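Local atomic coordinates of sensor protein (Rhodopseudomonas palustris, PDB entry 2OOL), a protein that senses light through a bound biliverdin as the chromophore-binding part of a bacteriophytochrome, and probably passes the signal to a histidine kinase region of the full-length protein. Residues V48-L53 with S127-E132; H42-V47 with G114-N119. All coordinates share one frame; numbering follows the deposited sequence.

Contact 1 (V48-L53 with S127-E132); sequences VSETDL and SIVILE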
# COMPACT_ATOMS: atom_id res chain seq x y z
N VAL A 48 -28.25 -13.61 0.46
CA VAL A 48 -29.13 -13.12 1.50
C VAL A 48 -30.01 -11.96 1.01
O VAL A 48 -29.60 -11.16 0.16
CB VAL A 48 -28.35 -12.65 2.75
CG1 VAL A 48 -27.49 -13.79 3.34
CG2 VAL A 48 -27.46 -11.49 2.37
N SER A 49 -31.19 -11.83 1.58
CA SER A 49 -32.09 -10.76 1.21
C SER A 49 -31.66 -9.46 1.88
O SER A 49 -31.08 -9.47 2.95
CB SER A 49 -33.51 -11.11 1.62
OG SER A 49 -33.59 -11.05 3.02
N GLU A 50 -31.96 -8.34 1.23
CA GLU A 50 -31.42 -7.05 1.66
C GLU A 50 -32.24 -6.49 2.81
O GLU A 50 -31.82 -5.55 3.48
CB GLU A 50 -31.45 -6.05 0.50
CG GLU A 50 -30.10 -5.37 0.21
CD GLU A 50 -30.10 -4.81 -1.19
OE1 GLU A 50 -29.13 -5.02 -1.97
OE2 GLU A 50 -31.12 -4.17 -1.54
N THR A 51 -33.41 -7.08 3.03
CA THR A 51 -34.32 -6.64 4.07
C THR A 51 -33.79 -7.05 5.46
O THR A 51 -33.00 -6.32 6.10
CB THR A 51 -35.74 -7.21 3.77
OG1 THR A 51 -36.63 -6.93 4.85
CG2 THR A 51 -35.71 -8.74 3.46
N ASP A 52 -34.17 -8.26 5.88
CA ASP A 52 -33.80 -8.84 7.16
C ASP A 52 -32.70 -9.91 6.98
O ASP A 52 -32.41 -10.70 7.88
CB ASP A 52 -35.04 -9.46 7.80
CG ASP A 52 -36.04 -9.97 6.75
OD1 ASP A 52 -35.53 -10.42 5.67
OD2 ASP A 52 -37.28 -9.87 7.00
N LEU A 53 -32.09 -9.93 5.80
CA LEU A 53 -30.90 -10.72 5.60
C LEU A 53 -31.12 -12.24 5.78
O LEU A 53 -30.27 -12.95 6.34
CB LEU A 53 -29.80 -10.16 6.52
CG LEU A 53 -29.09 -8.97 5.88
CD1 LEU A 53 -27.99 -8.42 6.75
CD2 LEU A 53 -28.48 -9.41 4.55
N SER A 127 -30.36 -8.03 -8.52
CA SER A 127 -31.38 -7.79 -7.54
C SER A 127 -31.16 -8.61 -6.28
O SER A 127 -32.05 -8.70 -5.43
CB SER A 127 -32.80 -8.02 -8.18
OG SER A 127 -32.70 -7.70 -9.59
N ILE A 128 -29.96 -9.18 -6.11
CA ILE A 128 -29.65 -9.96 -4.90
C ILE A 128 -28.29 -9.64 -4.31
O ILE A 128 -27.46 -9.04 -4.95
CB ILE A 128 -29.74 -11.51 -5.15
CG1 ILE A 128 -28.78 -11.95 -6.25
CG2 ILE A 128 -31.21 -11.93 -5.47
CD1 ILE A 128 -28.44 -13.40 -6.21
N VAL A 129 -28.05 -10.13 -3.10
CA VAL A 129 -26.81 -9.88 -2.37
C VAL A 129 -26.16 -11.20 -2.11
O VAL A 129 -26.81 -12.10 -1.62
CB VAL A 129 -27.11 -9.22 -1.00
CG1 VAL A 129 -25.82 -8.99 -0.23
CG2 VAL A 129 -27.90 -7.90 -1.21
N ILE A 130 -24.88 -11.30 -2.46
CA ILE A 130 -24.11 -12.51 -2.32
C ILE A 130 -23.02 -12.16 -1.30
O ILE A 130 -22.35 -11.15 -1.45
CB ILE A 130 -23.49 -12.94 -3.66
CG1 ILE A 130 -24.57 -13.41 -4.65
CG2 ILE A 130 -22.40 -14.02 -3.46
CD1 ILE A 130 -24.08 -13.89 -6.02
N LEU A 131 -22.92 -12.96 -0.24
CA LEU A 131 -21.84 -12.84 0.74
C LEU A 131 -20.91 -14.03 0.60
O LEU A 131 -21.36 -15.17 0.58
CB LEU A 131 -22.41 -12.78 2.14
CG LEU A 131 -21.39 -12.85 3.32
CD1 LEU A 131 -20.49 -11.61 3.37
CD2 LEU A 131 -22.07 -13.04 4.63
N GLU A 132 -19.62 -13.79 0.53
CA GLU A 132 -18.69 -14.88 0.44
C GLU A 132 -17.68 -14.78 1.59
O GLU A 132 -17.25 -13.70 1.91
CB GLU A 132 -18.00 -14.83 -0.92
CG GLU A 132 -18.93 -15.11 -2.10
CD GLU A 132 -18.24 -14.96 -3.44
OE1 GLU A 132 -18.03 -13.81 -3.86
OE2 GLU A 132 -17.91 -15.98 -4.07

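Contact 2 (H42-V47 with G114-N119); sequences HGYLFV and GERAFN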
# COMPACT_ATOMS: atom_id res chain seq x y z
N HIS A 42 -12.70 -23.57 -0.81
CA HIS A 42 -11.86 -22.97 0.24
C HIS A 42 -12.65 -21.84 0.95
O HIS A 42 -12.14 -21.26 1.89
CB HIS A 42 -10.53 -22.43 -0.34
CG HIS A 42 -10.72 -21.35 -1.36
ND1 HIS A 42 -11.15 -21.60 -2.64
CD2 HIS A 42 -10.60 -20.00 -1.26
CE1 HIS A 42 -11.28 -20.46 -3.29
NE2 HIS A 42 -10.94 -19.48 -2.49
N GLY A 43 -13.86 -21.50 0.45
CA GLY A 43 -14.68 -20.41 1.02
C GLY A 43 -16.13 -20.87 1.11
O GLY A 43 -16.44 -21.96 0.74
N TYR A 44 -17.01 -20.02 1.60
CA TYR A 44 -18.45 -20.32 1.69
C TYR A 44 -19.29 -19.19 1.09
O TYR A 44 -18.94 -18.02 1.22
CB TYR A 44 -18.85 -20.55 3.17
CG TYR A 44 -18.04 -21.60 3.90
CD1 TYR A 44 -18.41 -22.93 3.90
CD2 TYR A 44 -16.89 -21.25 4.62
CE1 TYR A 44 -17.63 -23.91 4.56
CE2 TYR A 44 -16.11 -22.22 5.27
CZ TYR A 44 -16.49 -23.54 5.23
OH TYR A 44 -15.75 -24.49 5.91
N LEU A 45 -20.44 -19.52 0.50
CA LEU A 45 -21.27 -18.49 -0.14
C LEU A 45 -22.71 -18.51 0.37
O LEU A 45 -23.30 -19.57 0.51
CB LEU A 45 -21.26 -18.69 -1.67
CG LEU A 45 -22.00 -17.73 -2.59
CD1 LEU A 45 -21.31 -17.73 -3.96
CD2 LEU A 45 -23.54 -18.03 -2.72
N PHE A 46 -23.26 -17.31 0.60
CA PHE A 46 -24.65 -17.13 0.98
C PHE A 46 -25.25 -16.09 0.06
O PHE A 46 -24.62 -15.08 -0.25
CB PHE A 46 -24.73 -16.58 2.38
CG PHE A 46 -24.11 -17.47 3.41
CD1 PHE A 46 -24.91 -18.29 4.19
CD2 PHE A 46 -22.73 -17.48 3.60
CE1 PHE A 46 -24.37 -19.09 5.17
CE2 PHE A 46 -22.16 -18.32 4.57
CZ PHE A 46 -22.95 -19.11 5.34
N VAL A 47 -26.44 -16.36 -0.44
CA VAL A 47 -27.29 -15.30 -0.95
C VAL A 47 -28.18 -14.90 0.17
O VAL A 47 -28.78 -15.76 0.78
CB VAL A 47 -28.13 -15.78 -2.16
CG1 VAL A 47 -28.98 -14.64 -2.65
CG2 VAL A 47 -27.15 -16.36 -3.28
N GLY A 114 -16.92 -24.07 17.96
CA GLY A 114 -16.28 -22.77 18.19
C GLY A 114 -16.54 -21.67 17.15
O GLY A 114 -17.17 -21.90 16.12
N GLU A 115 -16.01 -20.49 17.45
CA GLU A 115 -16.14 -19.28 16.64
C GLU A 115 -15.00 -19.17 15.64
O GLU A 115 -13.83 -19.19 16.00
CB GLU A 115 -16.17 -18.07 17.58
CG GLU A 115 -16.25 -16.71 16.96
CD GLU A 115 -16.28 -15.59 18.00
OE1 GLU A 115 -16.75 -15.85 19.12
OE2 GLU A 115 -15.83 -14.46 17.72
N ARG A 116 -15.36 -19.04 14.36
CA ARG A 116 -14.46 -18.96 13.22
C ARG A 116 -14.50 -17.61 12.56
O ARG A 116 -15.58 -17.11 12.21
CB ARG A 116 -14.87 -19.95 12.15
CG ARG A 116 -14.73 -21.41 12.56
CD ARG A 116 -13.37 -21.93 12.13
NE ARG A 116 -13.16 -21.84 10.68
CZ ARG A 116 -13.59 -22.73 9.80
NH1 ARG A 116 -14.29 -23.81 10.18
NH2 ARG A 116 -13.31 -22.55 8.50
N ALA A 117 -13.31 -17.08 12.26
CA ALA A 117 -13.10 -15.76 11.69
C ALA A 117 -12.77 -15.83 10.17
O ALA A 117 -11.94 -16.63 9.71
CB ALA A 117 -11.93 -15.00 12.47
N PHE A 118 -13.42 -14.93 9.43
CA PHE A 118 -13.41 -14.88 7.98
C PHE A 118 -13.32 -13.46 7.46
O PHE A 118 -13.61 -12.51 8.15
CB PHE A 118 -14.69 -15.45 7.39
CG PHE A 118 -14.92 -16.91 7.66
CD1 PHE A 118 -14.31 -17.88 6.87
CD2 PHE A 118 -15.78 -17.31 8.67
CE1 PHE A 118 -14.49 -19.22 7.13
CE2 PHE A 118 -16.00 -18.64 8.92
CZ PHE A 118 -15.37 -19.61 8.16
N ASN A 119 -12.91 -13.36 6.19
CA ASN A 119 -13.02 -12.15 5.40
C ASN A 119 -14.34 -12.29 4.70
O ASN A 119 -14.53 -13.23 3.90
CB ASN A 119 -11.92 -12.07 4.30
CG ASN A 119 -10.73 -11.26 4.70
OD1 ASN A 119 -9.75 -11.19 3.92
ND2 ASN A 119 -10.78 -10.61 5.84

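Contact 1 (V48-L53 with S127-E132)
The backbone N of Val-48 donates to the carbonyl O of Val-129 at 2.9 Å, with an N-H...O angle of 159°, so the bond is nearly straight. This bond lies where strand 44-48 runs out beside strand 128-134 in the antiparallel sheet of the PAS domain, and beyond it residues 49-53 leave in the loop that leads to strand 55-59. The side chains of the bonded pair meet on one face of the sheet. A chi1 of -59° sets Val-48 CG1 anti to the carbonyl carbon and leaves CG2, between the backbone N and the carbonyl carbon, to approach Val-129 CG1 at 4.0 Å, a loose van der Waals contact. Val-129 CB also lies 3.4 Å from Val-48 O.

The other methyl of Val-129 serves the loop. Its CG2 is anti to the carbonyl carbon, and Glu-50 comes across it at about a right angle: Glu-50 CG is 3.6 Å from Val-129 CG2, and OE1 lies 3.2 Å from the same methyl carbon. The carboxylate finds its polar partner beyond the valine, in a salt bridge from OE1 to NE of Arg-124 on strand 114-125. Helix 84-94 borders the loop through Leu-94, which touches Glu-50, and through its contacts with Leu-53.

With a single backbone bond joining the segments, most of the remaining side-chain contact falls on Val-129, CG1 against Val-48 and CG2 against Glu-50. The valine may shield one side of the Glu-50 carboxylate from water and so favour its salt bridge with Arg-124, although Glu-50 stays partly exposed.

Contact 2 (H42-V47 with G114-N119)
Tyr-44 and Phe-118 set their rings almost perpendicular, the planes at 83° and the centroids 5.8 Å apart, across the antiparallel sheet of the PAS fold. Their strands, 44-48 and 114-125, are not neighbours: strand 128-134 runs between them, and the side chains meet over it. Phe-118 CE1 lies at the edge of the tyrosine ring, near its plane, and is 3.9 Å from Tyr-44 CE2. Phe-118 CZ is 4.0 Å from Tyr-44 CE2, so the ring contact is made by CE1 and CZ of Phe-118 against CD2 and CE2 of Tyr-44. Relative to the Phe-118 ring, Tyr-44 CE2 comes in obliquely.

Both side chains set out toward the other strand, each with CG anti to the carbonyl carbon (chi1 -54° for Tyr-44). Arg-116, two residues before Phe-118 and therefore on the same face, folds its chain at chi2 and chi3 and brings its guanidinium to the phenol end, with the two planes 64° apart; crystal packing may influence the pose of this exposed side chain. Leu-65 of helix 62-66 touches both Tyr-44 and Arg-116. The phenol and guanidinium do not bond: Tyr-44 OH, at the guanidinium edge and near its plane, stays 4.1 Å from Arg-116 NH2.

How the contacts relate
From the N terminus, residues 42-47, a short lead-in and most of strand 44-48, enter contact 2, and the chain runs directly into residues 48-53 of contact 1. It then passes through strand 55-59, helices 62-66 and 84-94 and strand 105-111 before strand 114-125 closes contact 2 over 66 intervening residues. The hairpin into strand 128-134 closes contact 1 over 73. The segments alternate, so the two loops cross rather than nest. Strand 128-134 supplies one side of contact 1 and is bridged by contact 2, and a probable hydrogen bond from Leu-131 N to Phe-46 O (2.7 Å) joins the contacts. Together they tie the early strand of the PAS domain to its final hairpin.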